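Local atomic coordinates of acinetobacter secreted protease CpaA (Acinetobacter nosocomialis M2, PDB entry 6O38), a protein that probably cleaves protein substrates as a zinc-dependent metalloprotease exported by the type II secretion system, and forms a complex with the chaperone CpaB. Residues A[425-430]-A[462-467]; A[395-400]-A[486-491]; A[248-253]-A[257-262]; A[224-229]-A[267-272]. All coordinates share one frame; numbering follows the deposited sequence.

Contact 1 of 4, residues A[425-430]-A[462-467]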
# COMPACT_ATOMS: atom_id res chain seq x y z
N THR A 425 14.22 11.92 26.79
CA THR A 425 14.04 13.30 26.36
C THR A 425 15.33 14.06 26.60
O THR A 425 15.78 14.17 27.75
CB THR A 425 12.88 13.96 27.11
OG1 THR A 425 11.63 13.46 26.61
CG2 THR A 425 12.93 15.48 26.94
N TYR A 426 15.93 14.57 25.53
CA TYR A 426 17.25 15.18 25.63
C TYR A 426 17.53 15.99 24.37
O TYR A 426 17.15 15.58 23.27
CB TYR A 426 18.34 14.13 25.84
CG TYR A 426 19.73 14.71 25.92
CD1 TYR A 426 20.17 15.35 27.07
CD2 TYR A 426 20.60 14.62 24.85
CE1 TYR A 426 21.44 15.88 27.15
CE2 TYR A 426 21.87 15.15 24.92
CZ TYR A 426 22.29 15.78 26.07
OH TYR A 426 23.55 16.31 26.14
N LYS A 427 18.20 17.12 24.54
CA LYS A 427 18.62 17.98 23.44
C LYS A 427 20.11 17.77 23.18
O LYS A 427 20.94 18.08 24.05
CB LYS A 427 18.32 19.45 23.75
CG LYS A 427 19.07 20.45 22.88
CD LYS A 427 18.31 20.77 21.61
CE LYS A 427 19.00 21.87 20.82
NZ LYS A 427 20.13 21.35 20.01
N ILE A 428 20.44 17.25 22.01
CA ILE A 428 21.85 17.11 21.63
C ILE A 428 22.43 18.50 21.36
O ILE A 428 21.83 19.27 20.58
CB ILE A 428 21.99 16.20 20.41
CG1 ILE A 428 21.39 14.83 20.69
CG2 ILE A 428 23.45 16.07 20.01
CD1 ILE A 428 21.58 13.83 19.57
N PRO A 429 23.56 18.87 21.96
CA PRO A 429 24.09 20.22 21.74
C PRO A 429 24.60 20.41 20.32
O PRO A 429 25.67 19.91 19.97
CB PRO A 429 25.23 20.32 22.77
CG PRO A 429 24.98 19.23 23.76
CD PRO A 429 24.31 18.13 22.99
N ALA A 430 23.84 21.14 19.52
CA ALA A 430 24.16 21.35 18.11
C ALA A 430 23.23 22.41 17.55
O ALA A 430 22.03 22.42 17.86
CB ALA A 430 24.02 20.06 17.30
N GLY A 462 14.63 15.73 16.49
CA GLY A 462 14.93 17.07 16.95
C GLY A 462 14.17 18.12 16.15
O GLY A 462 13.42 17.81 15.23
N ASN A 463 14.39 19.38 16.54
CA ASN A 463 13.77 20.53 15.89
C ASN A 463 14.81 21.49 15.32
O ASN A 463 14.44 22.59 14.88
CB ASN A 463 12.85 21.25 16.87
CG ASN A 463 11.89 22.20 16.18
OD1 ASN A 463 11.34 21.89 15.12
ND2 ASN A 463 11.67 23.37 16.78
N GLU A 464 16.08 21.11 15.32
CA GLU A 464 17.11 21.96 14.74
C GLU A 464 16.99 21.99 13.22
O GLU A 464 16.55 21.01 12.61
CB GLU A 464 18.50 21.46 15.14
CG GLU A 464 18.73 21.32 16.64
CD GLU A 464 18.13 20.05 17.22
OE1 GLU A 464 17.80 19.14 16.44
OE2 GLU A 464 17.98 19.97 18.46
N PRO A 465 17.36 23.10 12.59
CA PRO A 465 17.33 23.14 11.12
C PRO A 465 18.46 22.32 10.51
O PRO A 465 19.61 22.40 10.95
CB PRO A 465 17.49 24.63 10.80
CG PRO A 465 18.23 25.18 11.98
CD PRO A 465 17.73 24.40 13.17
N GLY A 466 18.12 21.53 9.50
CA GLY A 466 19.13 20.78 8.76
C GLY A 466 19.87 21.64 7.75
O GLY A 466 19.39 22.67 7.28
N ASP A 467 21.08 21.19 7.41
CA ASP A 467 21.93 21.86 6.42
C ASP A 467 21.68 21.25 5.04
O ASP A 467 22.49 20.50 4.49
CB ASP A 467 23.40 21.75 6.80
CG ASP A 467 23.73 22.51 8.06
OD1 ASP A 467 23.04 23.51 8.36
OD2 ASP A 467 24.70 22.12 8.74

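Contact 2 of 4, residues A[395-400]-A[486-491]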
# COMPACT_ATOMS: atom_id res chain seq x y z
N LYS A 395 6.54 10.72 21.53
CA LYS A 395 6.78 9.28 21.58
C LYS A 395 5.97 8.55 20.52
O LYS A 395 6.46 7.59 19.90
CB LYS A 395 6.46 8.74 22.97
CG LYS A 395 7.00 7.34 23.24
CD LYS A 395 6.83 6.96 24.70
CE LYS A 395 7.18 5.49 24.93
NZ LYS A 395 6.48 4.59 23.97
N LEU A 396 4.73 9.00 20.29
CA LEU A 396 3.88 8.37 19.28
C LEU A 396 4.48 8.50 17.88
O LEU A 396 4.38 7.57 17.07
CB LEU A 396 2.49 8.98 19.32
CG LEU A 396 1.40 8.27 18.51
CD1 LEU A 396 1.53 6.76 18.66
CD2 LEU A 396 0.02 8.74 18.93
N ARG A 397 5.09 9.65 17.59
CA ARG A 397 5.62 9.88 16.25
C ARG A 397 6.74 8.91 15.91
O ARG A 397 6.81 8.39 14.79
CB ARG A 397 6.11 11.33 16.13
CG ARG A 397 6.23 11.84 14.70
CD ARG A 397 6.74 13.26 14.69
NE ARG A 397 6.55 13.92 13.40
CZ ARG A 397 7.47 13.98 12.45
NH1 ARG A 397 8.66 13.42 12.64
NH2 ARG A 397 7.21 14.60 11.31
N MSE A 398 7.62 8.64 16.87
CA MSE A 398 8.76 7.77 16.64
C MSE A 398 8.34 6.30 16.56
O MSE A 398 8.92 5.52 15.80
CB MSE A 398 9.82 7.96 17.73
CG MSE A 398 10.21 9.41 17.95
SE MSE A 398 11.85 9.61 18.97
CE MSE A 398 13.10 8.83 17.69
N ILE A 399 7.33 5.94 17.35
CA ILE A 399 6.84 4.56 17.34
C ILE A 399 6.26 4.21 15.98
O ILE A 399 6.49 3.12 15.45
CB ILE A 399 5.82 4.35 18.47
CG1 ILE A 399 6.51 4.38 19.84
CG2 ILE A 399 5.07 3.03 18.29
CD1 ILE A 399 7.73 3.48 19.92
N GLU A 400 5.49 5.13 15.39
CA GLU A 400 4.95 4.90 14.05
C GLU A 400 6.07 4.78 13.03
O GLU A 400 5.93 4.05 12.04
CB GLU A 400 3.99 6.01 13.67
CG GLU A 400 2.74 6.09 14.54
CD GLU A 400 2.00 4.77 14.63
OE1 GLU A 400 1.93 4.04 13.61
OE2 GLU A 400 1.49 4.45 15.72
N ASN A 486 16.07 12.75 12.19
CA ASN A 486 15.23 13.58 11.33
C ASN A 486 14.57 14.65 12.19
O ASN A 486 14.54 14.54 13.42
CB ASN A 486 14.16 12.76 10.59
CG ASN A 486 13.14 12.13 11.52
OD1 ASN A 486 13.23 10.96 11.86
ND2 ASN A 486 12.14 12.91 11.91
N ASP A 487 14.05 15.68 11.54
CA ASP A 487 13.37 16.75 12.24
C ASP A 487 11.86 16.58 12.13
O ASP A 487 11.36 15.57 11.63
CB ASP A 487 13.85 18.12 11.72
CG ASP A 487 13.28 18.46 10.35
OD1 ASP A 487 12.66 17.59 9.70
OD2 ASP A 487 13.45 19.62 9.91
N ILE A 488 11.11 17.58 12.58
CA ILE A 488 9.67 17.61 12.42
C ILE A 488 9.20 18.70 11.46
O ILE A 488 8.06 18.62 10.97
CB ILE A 488 8.95 17.75 13.78
CG1 ILE A 488 9.30 19.09 14.42
CG2 ILE A 488 9.32 16.60 14.70
CD1 ILE A 488 8.53 19.38 15.69
N ALA A 489 10.03 19.71 11.19
CA ALA A 489 9.65 20.78 10.27
C ALA A 489 9.29 20.23 8.89
O ALA A 489 8.22 20.54 8.36
CB ALA A 489 10.79 21.80 10.16
N GLY A 490 10.16 19.42 8.30
CA GLY A 490 9.96 18.97 6.94
C GLY A 490 9.85 17.47 6.76
O GLY A 490 9.31 17.00 5.76
N CYS A 491 10.36 16.71 7.72
CA CYS A 491 10.37 15.25 7.65
C CYS A 491 9.19 14.67 8.42
O CYS A 491 8.86 15.14 9.51
CB CYS A 491 11.68 14.68 8.20
SG CYS A 491 13.02 14.43 7.00

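Contact 3 of 4, residues A[248-253]-A[257-262]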
# COMPACT_ATOMS: atom_id res chain seq x y z
N ILE A 248 -3.67 -25.68 -3.79
CA ILE A 248 -3.08 -25.16 -5.01
C ILE A 248 -1.70 -25.79 -5.17
O ILE A 248 -0.82 -25.60 -4.33
CB ILE A 248 -2.98 -23.62 -4.98
CG1 ILE A 248 -4.37 -23.00 -4.83
CG2 ILE A 248 -2.30 -23.11 -6.25
CD1 ILE A 248 -4.34 -21.53 -4.48
N ASN A 249 -1.53 -26.56 -6.25
CA ASN A 249 -0.28 -27.27 -6.47
C ASN A 249 0.86 -26.28 -6.70
O ASN A 249 0.68 -25.23 -7.31
CB ASN A 249 -0.41 -28.22 -7.66
CG ASN A 249 -1.45 -29.30 -7.42
OD1 ASN A 249 -1.60 -29.80 -6.31
ND2 ASN A 249 -2.19 -29.65 -8.47
N ASN A 250 2.05 -26.64 -6.20
CA ASN A 250 3.21 -25.76 -6.29
C ASN A 250 3.89 -25.79 -7.65
O ASN A 250 4.77 -24.96 -7.90
CB ASN A 250 4.23 -26.12 -5.21
CG ASN A 250 3.74 -25.76 -3.81
OD1 ASN A 250 3.09 -26.57 -3.14
ND2 ASN A 250 4.06 -24.55 -3.37
N THR A 251 3.52 -26.72 -8.53
CA THR A 251 4.15 -26.80 -9.84
C THR A 251 3.88 -25.53 -10.64
O THR A 251 2.79 -24.96 -10.57
CB THR A 251 3.65 -28.02 -10.61
OG1 THR A 251 2.22 -28.05 -10.60
CG2 THR A 251 4.18 -29.30 -9.98
N ASN A 252 4.89 -25.08 -11.38
CA ASN A 252 4.90 -23.86 -12.19
C ASN A 252 4.87 -22.60 -11.34
O ASN A 252 4.82 -21.50 -11.90
CB ASN A 252 3.74 -23.81 -13.20
CG ASN A 252 3.65 -25.07 -14.04
OD1 ASN A 252 4.66 -25.60 -14.50
ND2 ASN A 252 2.43 -25.56 -14.24
N VAL A 253 4.91 -22.71 -10.02
CA VAL A 253 4.88 -21.56 -9.12
C VAL A 253 6.26 -21.42 -8.48
O VAL A 253 6.90 -22.42 -8.14
CB VAL A 253 3.79 -21.71 -8.04
CG1 VAL A 253 3.71 -20.47 -7.18
CG2 VAL A 253 2.45 -22.01 -8.69
N ALA A 257 5.86 -23.10 -0.65
CA ALA A 257 5.08 -22.90 0.56
C ALA A 257 3.73 -23.61 0.47
O ALA A 257 3.31 -24.09 -0.59
CB ALA A 257 4.87 -21.41 0.83
N THR A 258 3.04 -23.67 1.61
CA THR A 258 1.76 -24.36 1.72
C THR A 258 0.67 -23.48 1.10
O THR A 258 0.25 -22.49 1.70
CB THR A 258 1.45 -24.68 3.17
OG1 THR A 258 2.50 -25.48 3.72
CG2 THR A 258 0.14 -25.45 3.28
N LEU A 259 0.23 -23.84 -0.10
CA LEU A 259 -0.82 -23.10 -0.79
C LEU A 259 -2.18 -23.78 -0.61
O LEU A 259 -2.80 -24.26 -1.55
CB LEU A 259 -0.47 -22.96 -2.27
CG LEU A 259 0.94 -22.48 -2.59
CD1 LEU A 259 1.17 -22.43 -4.10
CD2 LEU A 259 1.21 -21.12 -1.97
N THR A 260 -2.64 -23.82 0.64
CA THR A 260 -3.93 -24.40 0.97
C THR A 260 -5.02 -23.34 0.84
O THR A 260 -4.87 -22.23 1.35
CB THR A 260 -3.93 -24.99 2.38
OG1 THR A 260 -2.97 -26.05 2.44
CG2 THR A 260 -5.30 -25.54 2.73
N LEU A 261 -6.11 -23.70 0.15
CA LEU A 261 -7.19 -22.77 -0.15
C LEU A 261 -8.36 -23.08 0.78
O LEU A 261 -9.12 -24.02 0.55
CB LEU A 261 -7.60 -22.89 -1.62
CG LEU A 261 -8.65 -21.92 -2.14
CD1 LEU A 261 -8.09 -20.51 -2.24
CD2 LEU A 261 -9.17 -22.39 -3.49
N LYS A 262 -8.51 -22.28 1.83
CA LYS A 262 -9.56 -22.46 2.82
C LYS A 262 -10.72 -21.52 2.53
O LYS A 262 -10.70 -20.72 1.59
CB LYS A 262 -9.02 -22.25 4.23
CG LYS A 262 -7.87 -23.18 4.61
CD LYS A 262 -7.39 -22.90 6.03
CE LYS A 262 -6.89 -21.47 6.17
NZ LYS A 262 -5.87 -21.13 5.15

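Contact 4 of 4, residues A[224-229]-A[267-272]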
# COMPACT_ATOMS: atom_id res chain seq x y z
N PHE A 224 -5.56 -28.00 -7.73
CA PHE A 224 -5.57 -27.19 -8.95
C PHE A 224 -4.15 -26.86 -9.36
O PHE A 224 -3.31 -26.51 -8.51
CB PHE A 224 -6.38 -25.91 -8.74
CG PHE A 224 -6.54 -25.08 -9.98
CD1 PHE A 224 -7.51 -25.39 -10.91
CD2 PHE A 224 -5.71 -24.00 -10.22
CE1 PHE A 224 -7.66 -24.64 -12.06
CE2 PHE A 224 -5.85 -23.24 -11.37
CZ PHE A 224 -6.83 -23.57 -12.28
N THR A 225 -3.87 -26.96 -10.66
CA THR A 225 -2.55 -26.70 -11.21
C THR A 225 -2.62 -25.50 -12.15
O THR A 225 -3.45 -25.47 -13.07
CB THR A 225 -2.02 -27.92 -11.96
OG1 THR A 225 -2.00 -29.05 -11.08
CG2 THR A 225 -0.61 -27.66 -12.48
N LEU A 226 -1.74 -24.52 -11.92
CA LEU A 226 -1.66 -23.36 -12.78
C LEU A 226 -1.09 -23.73 -14.15
O LEU A 226 -0.46 -24.78 -14.30
CB LEU A 226 -0.79 -22.28 -12.13
CG LEU A 226 -1.28 -21.68 -10.81
CD1 LEU A 226 -0.58 -20.35 -10.56
CD2 LEU A 226 -2.79 -21.50 -10.81
N PRO A 227 -1.31 -22.90 -15.17
CA PRO A 227 -0.70 -23.16 -16.48
C PRO A 227 0.82 -23.16 -16.39
O PRO A 227 1.42 -22.55 -15.51
CB PRO A 227 -1.21 -22.00 -17.34
CG PRO A 227 -2.45 -21.54 -16.68
CD PRO A 227 -2.23 -21.75 -15.21
N THR A 228 1.44 -23.88 -17.34
CA THR A 228 2.89 -23.95 -17.38
C THR A 228 3.51 -22.67 -17.93
O THR A 228 4.68 -22.39 -17.63
CB THR A 228 3.33 -25.12 -18.26
OG1 THR A 228 2.31 -25.39 -19.23
CG2 THR A 228 3.50 -26.37 -17.41
N THR A 229 2.76 -21.91 -18.71
CA THR A 229 3.27 -20.70 -19.34
C THR A 229 2.11 -19.74 -19.58
O THR A 229 0.94 -20.14 -19.62
CB THR A 229 3.98 -21.02 -20.66
OG1 THR A 229 4.66 -19.85 -21.13
CG2 THR A 229 2.98 -21.47 -21.71
N TYR A 267 -5.71 -16.20 -3.26
CA TYR A 267 -4.34 -16.22 -3.74
C TYR A 267 -4.27 -15.48 -5.07
O TYR A 267 -5.20 -15.55 -5.88
CB TYR A 267 -3.83 -17.65 -3.92
CG TYR A 267 -3.58 -18.41 -2.64
CD1 TYR A 267 -4.64 -18.96 -1.92
CD2 TYR A 267 -2.30 -18.58 -2.14
CE1 TYR A 267 -4.41 -19.66 -0.75
CE2 TYR A 267 -2.06 -19.27 -0.97
CZ TYR A 267 -3.12 -19.81 -0.28
OH TYR A 267 -2.90 -20.50 0.89
N GLU A 268 -3.16 -14.78 -5.29
CA GLU A 268 -2.93 -14.07 -6.54
C GLU A 268 -1.56 -14.46 -7.08
O GLU A 268 -0.57 -14.47 -6.34
CB GLU A 268 -3.01 -12.55 -6.34
CG GLU A 268 -3.24 -11.77 -7.62
CD GLU A 268 -3.43 -10.29 -7.37
OE1 GLU A 268 -3.48 -9.52 -8.36
OE2 GLU A 268 -3.54 -9.89 -6.19
N PHE A 269 -1.51 -14.78 -8.37
CA PHE A 269 -0.28 -15.19 -9.03
C PHE A 269 -0.02 -14.30 -10.23
O PHE A 269 -0.95 -13.81 -10.87
CB PHE A 269 -0.34 -16.66 -9.47
CG PHE A 269 -0.63 -17.63 -8.36
CD1 PHE A 269 -1.93 -17.87 -7.95
CD2 PHE A 269 0.40 -18.29 -7.72
CE1 PHE A 269 -2.20 -18.75 -6.93
CE2 PHE A 269 0.14 -19.18 -6.69
CZ PHE A 269 -1.16 -19.41 -6.30
N MSE A 270 1.26 -14.10 -10.53
CA MSE A 270 1.66 -13.28 -11.66
C MSE A 270 2.79 -13.94 -12.43
O MSE A 270 3.83 -14.26 -11.86
CB MSE A 270 2.08 -11.89 -11.19
CG MSE A 270 2.49 -10.95 -12.31
SE MSE A 270 3.32 -9.32 -11.64
CE MSE A 270 4.90 -10.11 -10.82
N TYR A 271 2.59 -14.13 -13.73
CA TYR A 271 3.58 -14.81 -14.55
C TYR A 271 4.73 -13.86 -14.90
O TYR A 271 4.52 -12.67 -15.15
CB TYR A 271 2.95 -15.35 -15.83
CG TYR A 271 3.83 -16.34 -16.56
CD1 TYR A 271 3.99 -17.63 -16.09
CD2 TYR A 271 4.51 -15.97 -17.72
CE1 TYR A 271 4.79 -18.54 -16.75
CE2 TYR A 271 5.32 -16.87 -18.38
CZ TYR A 271 5.46 -18.15 -17.90
OH TYR A 271 6.26 -19.05 -18.56
N VAL A 272 5.94 -14.40 -14.90
CA VAL A 272 7.15 -13.64 -15.17
C VAL A 272 7.87 -14.34 -16.32
O VAL A 272 8.40 -15.44 -16.15
CB VAL A 272 8.06 -13.55 -13.94
CG1 VAL A 272 9.24 -12.64 -14.22
CG2 VAL A 272 7.28 -13.04 -12.73
O HOH W 1 7.34 -21.75 -18.20

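Contact 1 of 4, residues A[425-430]-A[462-467]
Lys427 and Glu464 form a salt bridge between two loops of the reprolysin-like metalloprotease domain. One loop follows strand 416-425 and the other follows strand 457-462; both strands pair in parallel with strand 367-381, which brings their trailing loops close together. The tight part of the contact is gathered round Lys427 NZ. The ammonium lies 3.0 Å from Glu464 OE2, which it meets on the anti side and 31° out of the carboxylate plane. It also gives hydrogen bonds to two carbonyls of its own loop: Lys427 NZ to Ile428 O measures 2.7 Å, and Lys427 NZ to Ala430 O 3.1 Å. The lysine reaches this position by folding back. Its CG is anti to the backbone N, and bends at chi2 (88°) and chi4 (81°) carry the amine back to the carbonyls of the residues that follow it.

The two side chains approach from opposite directions, and the buried glutamate has a second partner, OE2 also hydrogen-bonding Tyr460 OH. Two partners on this one oxygen probably help to keep the carboxylate ionised next to the ammonium. The segments are much looser around this bridge. The nearest CA atoms, Lys427 CA and Gly462 CA, are 7.5 Å apart. Solvent reaches Pro429, whose CB points away from the opposite loop, and Pro465. Within the pair, Lys427 CD and CE also lie against Glu464 OE2; beyond it, Glu464 CG lies 3.7 Å from Ala430 O.

Contact 2 of 4, residues A[395-400]-A[486-491]
Arg397 NH2 donates to Cys491 O over 2.5 Å, a length not to be pressed at this resolution, with an N-H...O angle of 164°. The carbonyl is met in its own plane on a lone pair, and its oxygen lies close to the plane of the guanidinium. The arginine stands on helix 391-411 with CG anti to the backbone N (chi1 -160°) and runs extended to NE, which brings its guanidinium to the loop beyond strand 483-487. There Ile488 CG2 sits over one face of the guanidinium, 3.8 Å from Arg397 NH1, while Asn486 ND2 comes up at the edge. This amide does not bond the arginine: Asn486 ND2 donates to Asp487 O at 2.8 Å, and its OD1 is taken by Tyr459 OH. Asp487 shapes the loop by accepting from the backbone, with Cys491 N to Asp487 OD1 at 3.2 Å. Arg397 NE forms a salt bridge with Glu153 of the chaperone CpaB, so one guanidinium serves both the fold and the interface. Cys491 is joined to Cys470 by a disulfide, and its side chain is about 9 Å from zinc, placing the contact beside the HExxH site of a metzincin-like protease, whose metal is bound by His498, His502 and His508.

Contact 3 of 4, residues A[248-253]-A[257-262]
Leu259 projects toward the segment 248-253. CB lies against the backbone and side chain of Ile248, with Leu259 CB 3.4 Å from Ile248 O and 3.8 Å from Ile248 CB, the two side chains crossing at about a right angle. One bond further, Leu259 CG is 3.8 Å from Asn250 ND2. With CG anti to the carbonyl carbon (chi1 -48°) and CD1 continuing the chain in extended form (chi2 178°), Leu259 CD1 touches Asn250 ND2 at 3.7 Å and reaches Val253 CG1 at 4.4 Å. These contacts line the inner side of the loop joining the antiparallel strands 246-248 and 260-261 in the third StcE-type beta-sandwich domain. Pairing is registered by Ile248 N to Leu259 O, a nearly straight bond of 2.8 Å. Past it the chain reverses through a type II turn from Asn250 to Val253. Asn250 ND2 donates to Ala257 O over 2.9 Å at 167°, in the carbonyl plane and on a lone pair, and it also hydrogen-bonds Ser255 O. On the core side Ile248 packs on Phe269 and Tyr267 of strand 266-272, and Ile248 CD1 reaches Leu261 CD1 at 4.5 Å.

Contact 4 of 4, residues A[224-229]-A[267-272]
Leu226 and Phe269 make the apolar half of the contact. The methyl CD1 of Leu226 stands over one face of the Phe269 ring, 3.7 Å from its centroid and 21° off the normal, in a CH-pi contact; Leu226 CD1 is nearest to Phe269 CG, at 3.5 Å, so it is displaced toward the root of the ring. The two side chains point toward each other's segment, and Ile238 of strand 235-240 touches each of them. This is sandwich packing within the StcE-type beta-sandwich domain: a loop leaving strand 223-224 of a small sheet lies over the inward side chains of strand 266-272. The polar contacts gather at the exposed end of the loop, on the tyrosine hydroxyl. Thr229 OG1 donates to Tyr271 OH over 3.1 Å, with OG1 anti to the backbone N (chi1 -170°). Tyr271 OH in turn donates a hydrogen bond to a water 2.9 Å away, and that water donates to Thr228 O at 2.8 Å. Van der Waals contact comes from the backbone of the loop, with Thr229 C over one face of the tyrosine ring and Thr229 CA 3.7 Å from Tyr271 CZ. Trp278 of strand 277-288 meets the same ring edge-to-face and hydrogen-bonds Pro227 O through NE1.

In the fold
The four contacts fall into two pairs on opposite sides of the chain's centre. Contacts 1 and 2 belong to the protease domain and touch through Gly462 and Asn486 of neighbouring parallel strands; both depend on a basic side chain, but contact 1 is an ion pair between partly buried loops, whereas contact 2 is buried, near the zinc and partly built against CpaB. Contacts 3 and 4 share one beta-sandwich domain, about 10 Å apart between centres, and meet through Thr260 with Tyr267 and Asn249 with Thr225. The interactions across these two contacts are uncharged: leucine, isoleucine and aromatic packing in the core, with amide, hydroxyl and water bonds at the loops.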